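Long-range contacts in dual specificity protein phosphatase 8 (Homo sapiens, PDB 4JMK), which probably removes phosphate from tyrosine, serine and threonine residues of proteins and negatively regulates mitogen-activated protein kinases, this chain being its catalytic domain: residues Tyr31-Asn37 against Arg49-Ile55; Asp57-Leu63 against Asn128-Gln134; Ile100-Lys105 against Leu135-Glu139. The protein carries 1 engineered substitution. All blocks are in the same frame, centred on the assembly; numbering follows the deposited sequence.

Contact 1: residues Tyr31-Asn37 against Arg49-Ile55; sequences YVLNASN and RFMRVPI. With SO4 (sulfate ion), chain D.
Leu-33 runs alongside Met-51 on one face of the sheet: CD1 of Leu-33 comes 3.6 Å from CG of Met-51 and also reaches CG2 of Val-53, all three side chains packing against helix 67-79. On the other face, Val-32 CG1 touches Phe-50 CD1 at 4.0 Å, while Asn-34 CB approaches the same ring obliquely. Between the faces run the backbone bonds, the straightest being Asn-34 N to Met-51 O (2.9 Å, 174°). At one end, Arg-49 CG sits over the Tyr-31 ring in a CH-pi contact, 3.9 Å from its centroid. At the other, Arg-52 bends at chi3 (-59°), which folds its guanidinium back so that NH1 donates to Ser-36 O at 2.9 Å, entering above the carbonyl plane; NH2 binds Cys-39 O. Were alanine to stand in for Arg-52, Ser-36 O would probably lose its NH1 donor, and Cys-39 O one of two donors, the other being Asn-34 ND2. Asn-37 N donates to O4 of a sulfate, probably from the crystallisation liquor, which Arg-94 and Ser-38 N also bind. Strands 31-34 and 50-52 (axes 4.8 Å and 5° apart) form a parallel pair at the edge of the central protein-tyrosine phosphatase sheet.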
loop_
_atom_site.group_PDB
_atom_site.type_symbol
_atom_site.label_atom_id
_atom_site.label_comp_id
_atom_site.label_asym_id
_atom_site.label_seq_id
_atom_site.Cartn_x
_atom_site.Cartn_y
_atom_site.Cartn_z
ATOM N N TYR A 31 4.627 -0.354 -12.227
ATOM C CA TYR A 31 4.487 -1.354 -11.159
ATOM C C TYR A 31 3.104 -1.274 -10.518
ATOM O O TYR A 31 2.586 -0.173 -10.292
ATOM C CB TYR A 31 5.503 -1.089 -10.046
ATOM C CG TYR A 31 6.904 -1.583 -10.312
ATOM C CD1 TYR A 31 7.734 -0.934 -11.212
ATOM C CD2 TYR A 31 7.407 -2.678 -9.628
ATOM C CE1 TYR A 31 9.024 -1.372 -11.430
ATOM C CE2 TYR A 31 8.692 -3.125 -9.839
ATOM C CZ TYR A 31 9.492 -2.470 -10.740
ATOM O OH TYR A 31 10.773 -2.916 -10.952
ATOM N N VAL A 32 2.544 -2.433 -10.186
ATOM C CA VAL A 32 1.212 -2.518 -9.571
ATOM C C VAL A 32 1.184 -3.489 -8.395
ATOM O O VAL A 32 1.567 -4.667 -8.527
ATOM C CB VAL A 32 0.136 -2.971 -10.578
ATOM C CG1 VAL A 32 -1.214 -3.240 -9.845
ATOM C CG2 VAL A 32 -0.056 -1.914 -11.671
ATOM N N LEU A 33 0.728 -2.988 -7.247
ATOM C CA LEU A 33 0.460 -3.819 -6.078
ATOM C C LEU A 33 -1.051 -3.874 -5.896
ATOM O O LEU A 33 -1.685 -2.871 -5.571
ATOM C CB LEU A 33 1.132 -3.228 -4.830
ATOM C CG LEU A 33 1.090 -4.042 -3.539
ATOM C CD1 LEU A 33 1.534 -5.435 -3.766
ATOM C CD2 LEU A 33 1.984 -3.382 -2.470
ATOM N N ASN A 34 -1.613 -5.053 -6.125
ATOM C CA ASN A 34 -3.055 -5.267 -6.189
ATOM C C ASN A 34 -3.487 -5.971 -4.915
ATOM O O ASN A 34 -3.205 -7.165 -4.732
ATOM C CB ASN A 34 -3.327 -6.149 -7.410
ATOM C CG ASN A 34 -4.792 -6.482 -7.605
ATOM O OD1 ASN A 34 -5.587 -6.483 -6.665
ATOM N ND2 ASN A 34 -5.145 -6.822 -8.838
ATOM N N ALA A 35 -4.160 -5.234 -4.031
ATOM C CA ALA A 35 -4.567 -5.781 -2.738
ATOM C C ALA A 35 -6.016 -6.218 -2.819
ATOM O O ALA A 35 -6.909 -5.513 -2.350
ATOM C CB ALA A 35 -4.390 -4.738 -1.640
ATOM N N SER A 36 -6.247 -7.372 -3.441
ATOM C CA SER A 36 -7.598 -7.894 -3.637
ATOM C C SER A 36 -7.521 -9.305 -4.191
ATOM O O SER A 36 -6.466 -9.724 -4.669
ATOM C CB SER A 36 -8.354 -7.035 -4.646
ATOM O OG SER A 36 -7.985 -7.415 -5.966
ATOM N N ASN A 37 -8.634 -10.041 -4.134
ATOM C CA ASN A 37 -8.720 -11.332 -4.809
ATOM C C ASN A 37 -9.355 -11.183 -6.184
ATOM O O ASN A 37 -9.046 -11.937 -7.113
ATOM C CB ASN A 37 -9.567 -12.332 -3.999
ATOM C CG ASN A 37 -8.874 -12.799 -2.739
ATOM O OD1 ASN A 37 -7.755 -13.313 -2.783
ATOM N ND2 ASN A 37 -9.536 -12.613 -1.600
ATOM N N ARG A 49 6.487 -6.961 -12.749
ATOM C CA ARG A 49 6.231 -5.694 -12.074
ATOM C C ARG A 49 4.855 -5.705 -11.400
ATOM O O ARG A 49 4.244 -4.656 -11.175
ATOM C CB ARG A 49 6.340 -4.546 -13.076
ATOM C CG ARG A 49 7.768 -4.366 -13.619
ATOM C CD ARG A 49 7.780 -3.448 -14.825
ATOM N NE ARG A 49 9.126 -3.052 -15.228
ATOM C CZ ARG A 49 9.944 -3.785 -15.982
ATOM N NH1 ARG A 49 9.575 -4.991 -16.418
ATOM N NH2 ARG A 49 11.147 -3.311 -16.291
ATOM N N PHE A 50 4.384 -6.900 -11.072
ATOM C CA PHE A 50 3.052 -7.061 -10.500
ATOM C C PHE A 50 3.104 -7.923 -9.257
ATOM O O PHE A 50 3.780 -8.949 -9.247
ATOM C CB PHE A 50 2.126 -7.734 -11.516
ATOM C CG PHE A 50 0.743 -8.014 -10.980
ATOM C CD1 PHE A 50 -0.203 -6.990 -10.894
ATOM C CD2 PHE A 50 0.397 -9.286 -10.541
ATOM C CE1 PHE A 50 -1.470 -7.240 -10.397
ATOM C CE2 PHE A 50 -0.878 -9.543 -10.044
ATOM C CZ PHE A 50 -1.807 -8.515 -9.971
ATOM N N MET A 51 2.371 -7.527 -8.220
ATOM C CA MET A 51 2.250 -8.358 -7.021
ATOM C C MET A 51 0.827 -8.315 -6.504
ATOM O O MET A 51 0.242 -7.237 -6.390
ATOM C CB MET A 51 3.198 -7.873 -5.922
ATOM C CG MET A 51 2.987 -8.605 -4.588
ATOM S SD MET A 51 4.054 -7.964 -3.281
ATOM C CE MET A 51 3.344 -8.784 -1.842
ATOM N N ARG A 52 0.265 -9.480 -6.194
ATOM C CA ARG A 52 -1.068 -9.544 -5.589
ATOM C C ARG A 52 -0.965 -9.804 -4.085
ATOM O O ARG A 52 -0.176 -10.646 -3.658
ATOM C CB ARG A 52 -1.913 -10.649 -6.238
ATOM C CG ARG A 52 -3.354 -10.738 -5.679
ATOM C CD ARG A 52 -4.256 -11.734 -6.446
ATOM N NE ARG A 52 -4.397 -11.403 -7.865
ATOM C CZ ARG A 52 -5.272 -10.524 -8.357
ATOM N NH1 ARG A 52 -6.105 -9.868 -7.549
ATOM N NH2 ARG A 52 -5.326 -10.305 -9.662
ATOM N N VAL A 53 -1.746 -9.063 -3.301
ATOM C CA VAL A 53 -2.002 -9.401 -1.896
ATOM C C VAL A 53 -3.450 -9.877 -1.833
ATOM O O VAL A 53 -4.380 -9.061 -1.840
ATOM C CB VAL A 53 -1.815 -8.194 -0.967
ATOM C CG1 VAL A 53 -2.149 -8.579 0.487
ATOM C CG2 VAL A 53 -0.399 -7.691 -1.062
ATOM N N PRO A 54 -3.644 -11.204 -1.817
ATOM C CA PRO A 54 -4.957 -11.813 -2.035
ATOM C C PRO A 54 -5.856 -11.730 -0.803
ATOM O O PRO A 54 -6.046 -12.725 -0.104
ATOM C CB PRO A 54 -4.608 -13.269 -2.367
ATOM C CG PRO A 54 -3.353 -13.532 -1.592
ATOM C CD PRO A 54 -2.593 -12.216 -1.586
ATOM N N ILE A 55 -6.417 -10.551 -0.549
ATOM C CA ILE A 55 -7.258 -10.360 0.633
ATOM C C ILE A 55 -8.602 -9.702 0.316
ATOM O O ILE A 55 -8.704 -8.866 -0.583
ATOM C CB ILE A 55 -6.532 -9.514 1.705
ATOM C CG1 ILE A 55 -6.166 -8.131 1.144
ATOM C CG2 ILE A 55 -5.294 -10.242 2.208
ATOM C CD1 ILE A 55 -5.519 -7.195 2.155
HETATM S S SO4 D . -12.404 -9.799 -3.020
HETATM O O1 SO4 D . -13.012 -10.631 -4.053
HETATM O O2 SO4 D . -11.969 -10.670 -1.932
HETATM O O3 SO4 D . -13.406 -8.855 -2.525
HETATM O O4 SO4 D . -11.258 -9.072 -3.564
HETATM O O HOH W 1 12.271 -2.118 -13.565
#

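Contact 2: residues Asp57-Leu63 against Asn128-Gln134; sequences DNYCEKL and NFNFLGQ
Asn-130 and Gln-134, one turn apart on the helix, both donate to the carbonyl oxygen of Glu-61. Asn-130 ND2 meets a lone pair of Glu-61 O at 2.7 Å, the oxygen lying 4° out of the Asn-130 amide plane; Gln-134 NE2 reaches the same oxygen at 2.9 Å. The second hydrogen of Asn-130 ND2 goes to Asn-58 O (3.1 Å, 147°), and that of Gln-134 NE2 to Asn-130 OD1. Gln-134 OE1 accepts from Leu-63 N at 2.6 Å, in its carbonyl plane. An extended Gln-134 chain (chi2 173°) carries the amide far enough to bridge Glu-61 and Leu-63. The loop being gripped includes an Asx turn, where Asn-58 OD1 accepts from Cys-60 N; its place after strand 50-52 is consistent with the general-acid loop of dual-specificity phosphatases. Asn-128, at the helix N-cap, accepts a weak bond from Asn-130 N through OD1, and that oxygen also stands over one face of the Tyr-59 ring, 3.0 Å from CD2. The Phe-131 ring is covered by the loop, with CE1 3.3 Å from Asp-57 OD1 and Glu-61 O near the ring plane at its edge. Asp-57 OD1 is hydrogen-bonded to Ser-93 OG, and Glu-61 OE1 to Asn-56 N.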
loop_
_atom_site.group_PDB
_atom_site.type_symbol
_atom_site.label_atom_id
_atom_site.label_comp_id
_atom_site.label_asym_id
_atom_site.label_seq_id
_atom_site.Cartn_x
_atom_site.Cartn_y
_atom_site.Cartn_z
ATOM N N ASP A 57 -12.008 -7.392 1.724
ATOM C CA ASP A 57 -12.174 -6.253 2.635
ATOM C C ASP A 57 -13.211 -6.540 3.720
ATOM O O ASP A 57 -14.394 -6.247 3.542
ATOM C CB ASP A 57 -12.576 -4.985 1.870
ATOM C CG ASP A 57 -12.655 -3.759 2.769
ATOM O OD1 ASP A 57 -11.728 -3.551 3.589
ATOM O OD2 ASP A 57 -13.644 -3.001 2.658
ATOM N N ASN A 58 -12.775 -7.108 4.841
ATOM C CA ASN A 58 -13.718 -7.447 5.906
ATOM C C ASN A 58 -13.103 -7.407 7.293
ATOM O O ASN A 58 -11.924 -7.102 7.448
ATOM C CB ASN A 58 -14.405 -8.801 5.651
ATOM C CG ASN A 58 -13.440 -9.977 5.721
ATOM O OD1 ASN A 58 -12.798 -10.213 6.746
ATOM N ND2 ASN A 58 -13.357 -10.737 4.635
ATOM N N TYR A 59 -13.907 -7.735 8.303
ATOM C CA TYR A 59 -13.464 -7.573 9.686
ATOM C C TYR A 59 -12.613 -8.734 10.209
ATOM O O TYR A 59 -12.044 -8.652 11.296
ATOM C CB TYR A 59 -14.652 -7.259 10.611
ATOM C CG TYR A 59 -15.123 -5.813 10.513
ATOM C CD1 TYR A 59 -16.192 -5.458 9.691
ATOM C CD2 TYR A 59 -14.487 -4.802 11.234
ATOM C CE1 TYR A 59 -16.617 -4.134 9.595
ATOM C CE2 TYR A 59 -14.904 -3.476 11.143
ATOM C CZ TYR A 59 -15.967 -3.148 10.324
ATOM O OH TYR A 59 -16.376 -1.832 10.238
ATOM N N CYS A 60 -12.490 -9.796 9.419
ATOM C CA CYS A 60 -11.726 -10.962 9.849
ATOM C C CYS A 60 -10.533 -11.270 8.952
ATOM O O CYS A 60 -9.721 -12.139 9.280
ATOM C CB CYS A 60 -12.641 -12.186 9.946
ATOM S SG CYS A 60 -14.110 -11.904 10.943
ATOM N N GLU A 61 -10.422 -10.571 7.825
ATOM C CA GLU A 61 -9.316 -10.813 6.916
ATOM C C GLU A 61 -8.006 -10.370 7.553
ATOM O O GLU A 61 -7.949 -9.458 8.384
ATOM C CB GLU A 61 -9.530 -10.107 5.577
ATOM C CG GLU A 61 -8.442 -10.360 4.548
ATOM C CD GLU A 61 -8.476 -11.765 3.976
ATOM O OE1 GLU A 61 -9.149 -11.959 2.946
ATOM O OE2 GLU A 61 -7.828 -12.672 4.543
ATOM N N LYS A 62 -6.938 -11.026 7.139
ATOM C CA LYS A 62 -5.673 -10.859 7.803
ATOM C C LYS A 62 -4.602 -10.307 6.825
ATOM O O LYS A 62 -4.264 -10.936 5.807
ATOM C CB LYS A 62 -5.331 -12.204 8.439
ATOM C CG LYS A 62 -4.462 -12.143 9.665
ATOM C CD LYS A 62 -3.452 -13.284 9.587
ATOM C CE LYS A 62 -2.975 -13.455 8.141
ATOM N NZ LYS A 62 -2.640 -12.159 7.455
ATOM N N LEU A 63 -4.098 -9.113 7.117
ATOM C CA LEU A 63 -3.214 -8.381 6.211
ATOM C C LEU A 63 -1.772 -8.407 6.748
ATOM O O LEU A 63 -0.815 -8.202 6.000
ATOM C CB LEU A 63 -3.712 -6.931 6.109
ATOM C CG LEU A 63 -2.919 -5.841 5.384
ATOM C CD1 LEU A 63 -2.537 -6.267 3.980
ATOM C CD2 LEU A 63 -3.718 -4.537 5.344
ATOM N N ASN A 128 -11.213 -0.243 7.254
ATOM C CA ASN A 128 -12.042 -0.874 8.265
ATOM C C ASN A 128 -11.206 -1.075 9.530
ATOM O O ASN A 128 -9.962 -1.109 9.485
ATOM C CB ASN A 128 -12.644 -2.173 7.757
ATOM C CG ASN A 128 -11.915 -3.383 8.264
ATOM O OD1 ASN A 128 -12.399 -4.092 9.145
ATOM N ND2 ASN A 128 -10.743 -3.632 7.715
ATOM N N PHE A 129 -11.883 -1.150 10.662
ATOM C CA PHE A 129 -11.195 -1.138 11.949
ATOM C C PHE A 129 -10.242 -2.317 12.111
ATOM O O PHE A 129 -9.204 -2.203 12.768
ATOM C CB PHE A 129 -12.221 -1.158 13.078
ATOM C CG PHE A 129 -13.043 0.095 13.167
ATOM C CD1 PHE A 129 -14.411 0.029 13.392
ATOM C CD2 PHE A 129 -12.443 1.340 13.052
ATOM C CE1 PHE A 129 -15.172 1.186 13.490
ATOM C CE2 PHE A 129 -13.196 2.496 13.146
ATOM C CZ PHE A 129 -14.562 2.421 13.363
ATOM N N ASN A 130 -10.623 -3.458 11.550
ATOM C CA ASN A 130 -9.781 -4.648 11.602
ATOM C C ASN A 130 -8.390 -4.367 11.003
ATOM O O ASN A 130 -7.363 -4.720 11.594
ATOM C CB ASN A 130 -10.498 -5.810 10.901
ATOM C CG ASN A 130 -9.596 -7.010 10.655
ATOM O OD1 ASN A 130 -8.944 -7.510 11.574
ATOM N ND2 ASN A 130 -9.554 -7.477 9.406
ATOM N N PHE A 131 -8.347 -3.716 9.841
ATOM C CA PHE A 131 -7.059 -3.370 9.221
ATOM C C PHE A 131 -6.297 -2.317 10.006
ATOM O O PHE A 131 -5.070 -2.403 10.162
ATOM C CB PHE A 131 -7.252 -2.913 7.763
ATOM C CG PHE A 131 -7.765 -3.995 6.861
ATOM C CD1 PHE A 131 -8.477 -3.680 5.713
ATOM C CD2 PHE A 131 -7.546 -5.337 7.172
ATOM C CE1 PHE A 131 -8.970 -4.688 4.887
ATOM C CE2 PHE A 131 -8.030 -6.353 6.345
ATOM C CZ PHE A 131 -8.742 -6.026 5.203
ATOM N N LEU A 132 -7.009 -1.317 10.516
ATOM C CA LEU A 132 -6.356 -0.299 11.340
ATOM C C LEU A 132 -5.703 -0.906 12.597
ATOM O O LEU A 132 -4.599 -0.514 12.987
ATOM C CB LEU A 132 -7.353 0.810 11.720
ATOM C CG LEU A 132 -7.757 1.775 10.611
ATOM C CD1 LEU A 132 -8.774 2.780 11.134
ATOM C CD2 LEU A 132 -6.516 2.490 10.063
ATOM N N GLY A 133 -6.377 -1.873 13.218
ATOM C CA GLY A 133 -5.807 -2.564 14.365
ATOM C C GLY A 133 -4.558 -3.366 14.019
ATOM O O GLY A 133 -3.609 -3.426 14.810
ATOM N N GLN A 134 -4.551 -3.991 12.842
ATOM C CA GLN A 134 -3.364 -4.709 12.382
ATOM C C GLN A 134 -2.184 -3.760 12.173
ATOM O O GLN A 134 -1.038 -4.141 12.403
ATOM C CB GLN A 134 -3.686 -5.551 11.138
ATOM C CG GLN A 134 -4.633 -6.713 11.456
ATOM C CD GLN A 134 -5.115 -7.468 10.226
ATOM O OE1 GLN A 134 -4.331 -7.804 9.337
ATOM N NE2 GLN A 134 -6.417 -7.751 10.178
#

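Contact 3: residues Ile100-Lys105 against Leu135-Glu139; sequences IAYIMK and LLEYE
Leu-135 spreads its two methyls over Ile-100 and Ala-101. The helices belong to the helical layer of the protein-tyrosine phosphatase fold that includes helix 94-107, and their short segments run nearly alongside, crossing at -21° with axes 10.8 Å apart. CD1 of Leu-135 meets Ile-100 CG2 at 3.6 Å, the two side chains crossing at about a right angle, while CD2 settles on Ala-101 CB at 3.9 Å. The small Ala-101 forms a shallow hollow in its helix, into which Tyr-138 also leans from the next turn, CE2 being 4.0 Å from the same methyl. A chi1 of -176° sends the Tyr-138 ring away from its own backbone N and toward helix 67-79, where its hydroxyl is hydrogen-bonded to Asp-68 and its side chain touches Ile-71 and Leu-67. CD of Lys-105 comes 3.2 Å from Tyr-138 OH, these side chains also crossing nearly at right angles. On the other flank Met-104 fills the space beside Leu-135: SD passes CD2 at 4.2 Å, and Ala-114 of helix 111-121 touches Met-104 too. A bend at chi3 (68°) turns the methyl toward helix 129-148, where Met-104 CE lies 3.2 Å from Glu-139 OE1, a tight approach.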
loop_
_atom_site.group_PDB
_atom_site.type_symbol
_atom_site.label_atom_id
_atom_site.label_comp_id
_atom_site.label_asym_id
_atom_site.label_seq_id
_atom_site.Cartn_x
_atom_site.Cartn_y
_atom_site.Cartn_z
ATOM N N ILE A 100 -0.228 3.125 4.331
ATOM C CA ILE A 100 0.040 3.640 5.685
ATOM C C ILE A 100 1.187 2.875 6.320
ATOM O O ILE A 100 2.096 3.484 6.879
ATOM C CB ILE A 100 -1.219 3.595 6.595
ATOM C CG1 ILE A 100 -2.281 4.542 6.032
ATOM C CG2 ILE A 100 -0.867 4.019 8.028
ATOM C CD1 ILE A 100 -3.697 4.298 6.553
ATOM N N ALA A 101 1.158 1.547 6.236
ATOM C CA ALA A 101 2.254 0.742 6.782
ATOM C C ALA A 101 3.600 1.090 6.133
ATOM O O ALA A 101 4.637 1.105 6.800
ATOM C CB ALA A 101 1.950 -0.751 6.628
ATOM N N TYR A 102 3.595 1.355 4.829
ATOM C CA TYR A 102 4.840 1.686 4.148
ATOM C C TYR A 102 5.463 2.957 4.722
ATOM O O TYR A 102 6.681 3.039 4.921
ATOM C CB TYR A 102 4.616 1.852 2.638
ATOM C CG TYR A 102 5.897 2.215 1.929
ATOM C CD1 TYR A 102 6.816 1.234 1.569
ATOM C CD2 TYR A 102 6.207 3.539 1.646
ATOM C CE1 TYR A 102 8.014 1.573 0.936
ATOM C CE2 TYR A 102 7.396 3.883 1.013
ATOM C CZ TYR A 102 8.286 2.893 0.663
ATOM O OH TYR A 102 9.463 3.231 0.040
ATOM N N ILE A 103 4.627 3.954 4.978
ATOM C CA ILE A 103 5.116 5.212 5.528
ATOM C C ILE A 103 5.601 5.015 6.947
ATOM O O ILE A 103 6.639 5.560 7.340
ATOM C CB ILE A 103 4.034 6.296 5.446
ATOM C CG1 ILE A 103 3.815 6.655 3.977
ATOM C CG2 ILE A 103 4.429 7.543 6.205
ATOM C CD1 ILE A 103 2.573 7.411 3.757
ATOM N N MET A 104 4.868 4.211 7.713
ATOM C CA MET A 104 5.288 3.895 9.081
ATOM C C MET A 104 6.701 3.317 9.139
ATOM O O MET A 104 7.556 3.790 9.883
ATOM C CB MET A 104 4.345 2.861 9.682
ATOM C CG MET A 104 3.026 3.400 10.140
ATOM S SD MET A 104 1.921 2.060 10.634
ATOM C CE MET A 104 2.793 1.522 12.088
ATOM N N LYS A 105 6.933 2.274 8.359
ATOM C CA LYS A 105 8.211 1.593 8.376
ATOM C C LYS A 105 9.317 2.461 7.790
ATOM O O LYS A 105 10.418 2.497 8.328
ATOM C CB LYS A 105 8.111 0.281 7.607
ATOM C CG LYS A 105 9.353 -0.603 7.731
ATOM C CD LYS A 105 9.123 -1.951 7.057
ATOM C CE LYS A 105 10.366 -2.798 7.065
ATOM N NZ LYS A 105 10.959 -2.823 8.406
ATOM N N LEU A 135 -2.450 -2.512 11.781
ATOM C CA LEU A 135 -1.405 -1.478 11.786
ATOM C C LEU A 135 -0.800 -1.245 13.168
ATOM O O LEU A 135 0.423 -1.106 13.305
ATOM C CB LEU A 135 -1.956 -0.140 11.282
ATOM C CG LEU A 135 -2.306 0.019 9.818
ATOM C CD1 LEU A 135 -2.789 1.444 9.586
ATOM C CD2 LEU A 135 -1.076 -0.288 8.975
ATOM N N LEU A 136 -1.644 -1.151 14.190
ATOM C CA LEU A 136 -1.139 -1.040 15.558
ATOM C C LEU A 136 -0.217 -2.202 15.907
ATOM O O LEU A 136 0.846 -1.992 16.502
ATOM C CB LEU A 136 -2.276 -0.995 16.587
ATOM C CG LEU A 136 -2.777 0.355 17.086
ATOM C CD1 LEU A 136 -3.451 0.236 18.463
ATOM C CD2 LEU A 136 -1.658 1.355 17.131
ATOM N N GLU A 137 -0.631 -3.424 15.573
ATOM C CA GLU A 137 0.167 -4.614 15.907
ATOM C C GLU A 137 1.453 -4.632 15.101
ATOM O O GLU A 137 2.487 -5.077 15.590
ATOM C CB GLU A 137 -0.606 -5.912 15.644
ATOM C CG GLU A 137 -1.224 -6.556 16.876
ATOM C CD GLU A 137 -0.247 -6.703 18.019
ATOM O OE1 GLU A 137 -0.315 -5.885 18.949
ATOM O OE2 GLU A 137 0.590 -7.631 18.001
ATOM N N TYR A 138 1.379 -4.154 13.863
ATOM C CA TYR A 138 2.566 -4.081 13.015
ATOM C C TYR A 138 3.569 -3.114 13.631
ATOM O O TYR A 138 4.766 -3.415 13.722
ATOM C CB TYR A 138 2.171 -3.655 11.596
ATOM C CG TYR A 138 3.320 -3.630 10.602
ATOM C CD1 TYR A 138 4.053 -4.781 10.332
ATOM C CD2 TYR A 138 3.659 -2.457 9.924
ATOM C CE1 TYR A 138 5.109 -4.763 9.417
ATOM C CE2 TYR A 138 4.714 -2.430 9.008
ATOM C CZ TYR A 138 5.427 -3.590 8.767
ATOM O OH TYR A 138 6.465 -3.587 7.859
ATOM N N GLU A 139 3.082 -1.962 14.092
ATOM C CA GLU A 139 3.965 -0.981 14.714
ATOM C C GLU A 139 4.622 -1.569 15.952
ATOM O O GLU A 139 5.811 -1.342 16.219
ATOM C CB GLU A 139 3.182 0.267 15.115
ATOM C CG GLU A 139 4.029 1.350 15.759
ATOM C CD GLU A 139 5.373 1.560 15.073
ATOM O OE1 GLU A 139 5.446 1.565 13.820
ATOM O OE2 GLU A 139 6.371 1.721 15.805
#

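In the fold
Contact 1 stands at the edge of the sheet, and contacts 2 and 3 each use helix 129-148, through the adjoining segments 128-134 and 135-139, their centres 13 Å apart without further touching. Contacts 1 and 2 have centres about 17 Å apart yet meet where Ile-55 CD1 packs on Leu-63 CD1 at 3.6 Å. Both flank the predicted phosphocysteine position, engineered to Ser-88: the side chains of Ala-35 and Asp-57 are about 5 Å and 7 Å from that of Ser-88. Arg-94 binds the sulfate held by Asn-37 and also touches Asp-57. Contact 3 is more remote, the side chain of Ile-100 being about 11 Å from that of Ser-88, and lies across the chain's centre from contact 1.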